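Local atomic coordinates of UBP3-associated protein BRE5 (PDB entry 2QIY), a protein that works with the ubiquitin protease UBP3 in de-ubiquitination, the pair cleaving ubiquitin and so leading to mono-ubiquitination of Sec23, and is represented here by its NTF2-like domain. Residues S31-F36 / K73-N78; T46-K51 / D79-S84. One frame throughout, in Å; residues are numbered along the deposited sequence.

Interaction 1 of 2, residues S31-F36 / K73-N78; sequences SKLAYF and KFFSRN
The methyl CD1 of L33 sits over one face of the F75 ring, 3.7 Å from the ring centroid and 15° off its normal, a CH-pi contact. CG of L33, anti to the carbonyl carbon (chi1 -72°), carries CD1 over the ring, and the two side chains cross at about a right angle. L33 CD1 lies 3.6 Å from F75 CG, and L33 CB also touches F75 CD1. The opposite face of F75 receives CD2 of its helical neighbour F74, and H45 meets the ring edge-to-face, while M26 and R25 of helix 11-28 pack against L33. Between L33 and F75 this buried half is apolar and close-fitting. The outer half is looser and partly exposed. There S31 merely lies alongside S76, with S31 CB 3.7 Å from S76 OG and no hydrogen bond between them; each hydroxyl is hydrogen-bonded elsewhere, S31 OG to D29 OD1 and S76 OG to the backbone oxygen of N72. The leucine-on-phenylalanine contact, with the S31–S76 touch at its outer edge, joins the loop that follows helix 11-28 to helix 68-77, part of the helical layer that packs on the curved sheet in the alpha+beta NTF2 fold.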
loop_
_atom_site.group_PDB
_atom_site.type_symbol
_atom_site.label_atom_id
_atom_site.label_comp_id
_atom_site.label_asym_id
_atom_site.label_seq_id
_atom_site.Cartn_x
_atom_site.Cartn_y
_atom_site.Cartn_z
ATOM N N SER A 31 -3.056 -17.624 17.370
ATOM C CA SER A 31 -4.202 -17.458 18.280
ATOM C C SER A 31 -4.088 -16.266 19.216
ATOM O O SER A 31 -5.063 -15.954 19.917
ATOM C CB SER A 31 -4.469 -18.753 19.081
ATOM O OG SER A 31 -3.567 -18.900 20.169
ATOM N N LYS A 32 -2.912 -15.628 19.268
ATOM C CA LYS A 32 -2.731 -14.415 20.093
ATOM C C LYS A 32 -2.533 -13.141 19.262
ATOM O O LYS A 32 -2.384 -12.038 19.813
ATOM C CB LYS A 32 -1.547 -14.573 21.046
ATOM C CG LYS A 32 -1.769 -15.570 22.145
ATOM C CD LYS A 32 -0.537 -15.618 23.020
ATOM C CE LYS A 32 -0.742 -16.505 24.216
ATOM N NZ LYS A 32 0.587 -16.828 24.830
ATOM N N LEU A 33 -2.510 -13.292 17.942
ATOM C CA LEU A 33 -2.399 -12.134 17.039
ATOM C C LEU A 33 -3.417 -11.052 17.318
ATOM O O LEU A 33 -3.085 -9.866 17.280
ATOM C CB LEU A 33 -2.541 -12.559 15.574
ATOM C CG LEU A 33 -1.340 -13.324 15.048
ATOM C CD1 LEU A 33 -1.723 -13.953 13.719
ATOM C CD2 LEU A 33 -0.174 -12.344 14.853
ATOM N N ALA A 34 -4.651 -11.460 17.591
ATOM C CA ALA A 34 -5.758 -10.534 17.745
ATOM C C ALA A 34 -5.562 -9.584 18.928
ATOM O O ALA A 34 -6.149 -8.506 18.932
ATOM C CB ALA A 34 -7.077 -11.301 17.891
ATOM N N TYR A 35 -4.737 -9.976 19.910
ATOM C CA TYR A 35 -4.429 -9.157 21.102
ATOM C C TYR A 35 -3.834 -7.794 20.724
ATOM O O TYR A 35 -3.943 -6.813 21.471
ATOM C CB TYR A 35 -3.470 -9.936 22.039
ATOM C CG TYR A 35 -2.936 -9.170 23.257
ATOM C CD1 TYR A 35 -1.762 -8.400 23.178
ATOM C CD2 TYR A 35 -3.603 -9.226 24.489
ATOM C CE1 TYR A 35 -1.275 -7.697 24.297
ATOM C CE2 TYR A 35 -3.119 -8.535 25.609
ATOM C CZ TYR A 35 -1.962 -7.772 25.501
ATOM O OH TYR A 35 -1.506 -7.091 26.606
ATOM N N PHE A 36 -3.200 -7.743 19.564
ATOM C CA PHE A 36 -2.498 -6.523 19.157
ATOM C C PHE A 36 -3.387 -5.563 18.360
ATOM O O PHE A 36 -2.940 -4.484 17.942
ATOM C CB PHE A 36 -1.194 -6.929 18.479
ATOM C CG PHE A 36 -0.253 -7.646 19.454
ATOM C CD1 PHE A 36 -0.345 -9.030 19.655
ATOM C CD2 PHE A 36 0.648 -6.921 20.221
ATOM C CE1 PHE A 36 0.484 -9.684 20.571
ATOM C CE2 PHE A 36 1.499 -7.560 21.143
ATOM C CZ PHE A 36 1.417 -8.942 21.322
ATOM N N LYS A 73 -10.931 -15.295 15.555
ATOM C CA LYS A 73 -11.508 -16.518 15.002
ATOM C C LYS A 73 -10.903 -16.816 13.621
ATOM O O LYS A 73 -10.623 -17.980 13.287
ATOM C CB LYS A 73 -13.029 -16.387 14.948
ATOM C CG LYS A 73 -13.771 -17.534 14.262
ATOM C CD LYS A 73 -15.292 -17.223 14.093
ATOM C CE LYS A 73 -15.661 -15.766 14.475
ATOM N NZ LYS A 73 -16.522 -15.026 13.477
ATOM N N PHE A 74 -10.726 -15.772 12.821
ATOM C CA PHE A 74 -10.093 -15.914 11.503
ATOM C C PHE A 74 -8.644 -16.431 11.613
ATOM O O PHE A 74 -8.282 -17.423 10.972
ATOM C CB PHE A 74 -10.164 -14.593 10.712
ATOM C CG PHE A 74 -9.324 -14.602 9.458
ATOM C CD1 PHE A 74 -9.806 -15.205 8.291
ATOM C CD2 PHE A 74 -8.054 -14.062 9.464
ATOM C CE1 PHE A 74 -9.025 -15.233 7.127
ATOM C CE2 PHE A 74 -7.242 -14.078 8.304
ATOM C CZ PHE A 74 -7.734 -14.684 7.142
ATOM N N PHE A 75 -7.805 -15.776 12.408
ATOM C CA PHE A 75 -6.418 -16.242 12.535
ATOM C C PHE A 75 -6.320 -17.647 13.139
ATOM O O PHE A 75 -5.540 -18.483 12.690
ATOM C CB PHE A 75 -5.577 -15.263 13.356
ATOM C CG PHE A 75 -5.155 -14.033 12.579
ATOM C CD1 PHE A 75 -5.352 -12.770 13.112
ATOM C CD2 PHE A 75 -4.549 -14.149 11.326
ATOM C CE1 PHE A 75 -4.956 -11.632 12.413
ATOM C CE2 PHE A 75 -4.141 -13.012 10.619
ATOM C CZ PHE A 75 -4.347 -11.762 11.167
ATOM N N SER A 76 -7.135 -17.892 14.156
ATOM C CA SER A 76 -7.133 -19.165 14.844
ATOM C C SER A 76 -7.542 -20.331 13.929
ATOM O O SER A 76 -6.910 -21.406 13.974
ATOM C CB SER A 76 -8.018 -19.079 16.089
ATOM O OG SER A 76 -7.448 -18.186 17.029
ATOM N N ARG A 77 -8.580 -20.130 13.104
ATOM C CA ARG A 77 -9.045 -21.159 12.153
ATOM C C ARG A 77 -7.950 -21.539 11.163
ATOM O O ARG A 77 -7.917 -22.668 10.654
ATOM C CB ARG A 77 -10.274 -20.683 11.383
ATOM N N ASN A 78 -7.066 -20.582 10.897
ATOM C CA ASN A 78 -6.010 -20.740 9.908
ATOM C C ASN A 78 -4.644 -20.896 10.539
ATOM O O ASN A 78 -3.617 -20.649 9.888
ATOM C CB ASN A 78 -6.022 -19.527 8.979
ATOM C CG ASN A 78 -7.224 -19.536 8.089
ATOM O OD1 ASN A 78 -7.409 -20.483 7.325
ATOM N ND2 ASN A 78 -8.081 -18.517 8.203
#

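Interaction 2 of 2, residues T46-K51 / D79-S84; sequences TNYQSK and DAKVRS
Y48 lays its ring across the flank of helix 79-82, overlapping the aliphatic part of K81 and a methyl of V82. CB of K81 is over one face of the ring, and CD of K81 comes to 4.0 Å from Y48 CD2. Bends at chi2 (-77°) and chi3 lead the lysine's amino end away, leaving only its carbon chain against the tyrosine. From the same side of the ring, and obliquely, V82 CG2 reaches Y48 CE1 at 3.6 Å; T46 CG2 lies over the opposite face. The phenol oxygen is hydrogen-bonded to NE1 of W114, whose ring stands roughly perpendicular to that of Y48; this bond, with contacts on both faces, would restrict rotation of the ring. Without the ring, as with an alanine here, V82 CG2 and the K81 chain would probably lose this partner and W114 NE1 this acceptor. The loop holding the tyrosine is shaped by a type I turn from N47 to S50, with N47 OD1 taking the amide of Q49 (3.1 Å) from above its carbonyl plane. In the helix segment, D79 OD1, through its syn lone pair, meets R83 NE in the guanidinium plane (2.7 Å), a salt bridge, and K81 O accepts from both the amide and hydroxyl of S84. An Asx turn thus presents an aromatic residue to a short helix, joining the loop after strand 41-46 to the helical layer of the NTF2 fold.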
loop_
_atom_site.group_PDB
_atom_site.type_symbol
_atom_site.label_atom_id
_atom_site.label_comp_id
_atom_site.label_asym_id
_atom_site.label_seq_id
_atom_site.Cartn_x
_atom_site.Cartn_y
_atom_site.Cartn_z
ATOM N N THR A 46 -5.323 -12.119 3.528
ATOM C CA THR A 46 -5.249 -13.306 2.673
ATOM C C THR A 46 -6.391 -14.290 2.955
ATOM O O THR A 46 -6.533 -14.736 4.092
ATOM C CB THR A 46 -3.945 -13.994 2.958
ATOM O OG1 THR A 46 -2.901 -12.996 2.857
ATOM C CG2 THR A 46 -3.705 -15.150 1.935
ATOM N N ASN A 47 -7.183 -14.614 1.930
ATOM C CA ASN A 47 -8.319 -15.484 2.162
ATOM C C ASN A 47 -7.902 -16.946 2.090
ATOM O O ASN A 47 -8.003 -17.594 1.037
ATOM C CB ASN A 47 -9.459 -15.228 1.184
ATOM C CG ASN A 47 -10.697 -16.035 1.543
ATOM O OD1 ASN A 47 -10.726 -16.729 2.572
ATOM N ND2 ASN A 47 -11.718 -15.959 0.695
ATOM N N TYR A 48 -7.419 -17.437 3.222
ATOM C CA TYR A 48 -6.960 -18.805 3.300
ATOM C C TYR A 48 -8.057 -19.838 3.011
ATOM O O TYR A 48 -7.741 -20.973 2.682
ATOM C CB TYR A 48 -6.390 -19.064 4.670
ATOM C CG TYR A 48 -5.112 -18.331 4.990
ATOM C CD1 TYR A 48 -5.077 -17.389 5.995
ATOM C CD2 TYR A 48 -3.921 -18.635 4.322
ATOM C CE1 TYR A 48 -3.893 -16.719 6.336
ATOM C CE2 TYR A 48 -2.735 -17.979 4.642
ATOM C CZ TYR A 48 -2.726 -17.037 5.648
ATOM O OH TYR A 48 -1.525 -16.433 5.962
ATOM N N GLN A 49 -9.322 -19.425 3.143
ATOM C CA GLN A 49 -10.493 -20.299 2.938
ATOM C C GLN A 49 -10.878 -20.443 1.466
ATOM O O GLN A 49 -11.699 -21.308 1.111
ATOM C CB GLN A 49 -11.681 -19.730 3.735
ATOM C CG GLN A 49 -11.829 -20.292 5.138
ATOM C CD GLN A 49 -10.607 -20.066 5.960
ATOM O OE1 GLN A 49 -10.405 -18.974 6.510
ATOM N NE2 GLN A 49 -9.731 -21.077 6.003
ATOM N N SER A 50 -10.300 -19.620 0.591
ATOM C CA SER A 50 -10.694 -19.656 -0.808
ATOM C C SER A 50 -10.257 -20.936 -1.521
ATOM O O SER A 50 -9.116 -21.344 -1.384
ATOM C CB SER A 50 -10.166 -18.443 -1.569
ATOM O OG SER A 50 -10.580 -18.541 -2.929
ATOM N N LYS A 51 -11.173 -21.569 -2.261
ATOM C CA LYS A 51 -10.839 -22.690 -3.182
ATOM C C LYS A 51 -9.348 -23.134 -3.299
ATOM O O LYS A 51 -8.438 -22.385 -3.764
ATOM C CB LYS A 51 -11.420 -22.439 -4.576
ATOM C CG LYS A 51 -10.543 -21.641 -5.514
ATOM C CD LYS A 51 -11.032 -20.220 -5.708
ATOM C CE LYS A 51 -10.021 -19.413 -6.544
ATOM N NZ LYS A 51 -9.833 -19.953 -7.933
ATOM N N ASP A 79 -4.637 -21.357 11.789
ATOM C CA ASP A 79 -3.414 -21.434 12.590
ATOM C C ASP A 79 -2.234 -22.083 11.834
ATOM O O ASP A 79 -1.148 -21.508 11.752
ATOM C CB ASP A 79 -3.693 -22.186 13.905
ATOM C CG ASP A 79 -2.609 -21.973 14.946
ATOM O OD1 ASP A 79 -1.546 -22.592 14.791
ATOM O OD2 ASP A 79 -2.836 -21.214 15.931
ATOM N N ALA A 80 -2.441 -23.290 11.300
ATOM C CA ALA A 80 -1.353 -24.023 10.658
ATOM C C ALA A 80 -0.759 -23.253 9.479
ATOM O O ALA A 80 0.476 -23.146 9.323
ATOM C CB ALA A 80 -1.839 -25.407 10.219
ATOM N N LYS A 81 -1.640 -22.708 8.647
ATOM C CA LYS A 81 -1.229 -21.922 7.478
ATOM C C LYS A 81 -0.501 -20.642 7.877
ATOM O O LYS A 81 0.544 -20.322 7.343
ATOM C CB LYS A 81 -2.448 -21.565 6.633
ATOM C CG LYS A 81 -2.602 -22.387 5.382
ATOM C CD LYS A 81 -1.613 -21.894 4.326
ATOM C CE LYS A 81 -1.161 -23.029 3.412
ATOM N NZ LYS A 81 -0.013 -22.633 2.538
ATOM N N VAL A 82 -1.058 -19.930 8.851
ATOM C CA VAL A 82 -0.515 -18.659 9.301
ATOM C C VAL A 82 0.905 -18.892 9.863
ATOM O O VAL A 82 1.828 -18.112 9.597
ATOM C CB VAL A 82 -1.475 -17.974 10.342
ATOM C CG1 VAL A 82 -0.772 -16.817 11.032
ATOM C CG2 VAL A 82 -2.788 -17.508 9.653
ATOM N N ARG A 83 1.097 -20.003 10.579
ATOM C CA ARG A 83 2.397 -20.322 11.168
ATOM C C ARG A 83 3.483 -20.502 10.105
ATOM O O ARG A 83 4.686 -20.463 10.402
ATOM C CB ARG A 83 2.286 -21.609 11.992
ATOM C CG ARG A 83 1.684 -21.393 13.374
ATOM C CD ARG A 83 1.634 -22.707 14.172
ATOM N NE ARG A 83 1.075 -22.486 15.514
ATOM C CZ ARG A 83 1.813 -22.345 16.608
ATOM N NH1 ARG A 83 3.133 -22.447 16.525
ATOM N NH2 ARG A 83 1.237 -22.142 17.796
ATOM N N SER A 84 3.059 -20.749 8.875
ATOM C CA SER A 84 4.004 -21.082 7.809
ATOM C C SER A 84 4.309 -19.868 6.924
ATOM O O SER A 84 5.024 -19.994 5.935
ATOM C CB SER A 84 3.492 -22.264 6.983
ATOM O OG SER A 84 2.414 -21.895 6.129
#

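Interactions 1 and 2 lie with their centres 11 Å apart in the one NTF2 domain, and their segments alternate along the chain: 31-36, 46-51, 73-78, then 79-84. Helices 68-77 and 79-82 follow each other directly, so the two contacts bind successive helices to different earlier parts of the chain. They also touch: N78 OD1 lies 2.7 Å from Q49 NE2, a probable hydrogen bond, and F74 packs its CZ near T46 O. V82 rests on F75 as well, linking the buried sides of both. Together they tie the loops after helix 11-28 and strand 41-46 to the helices preceding strand 85-97, an edge strand of the chain's sheet.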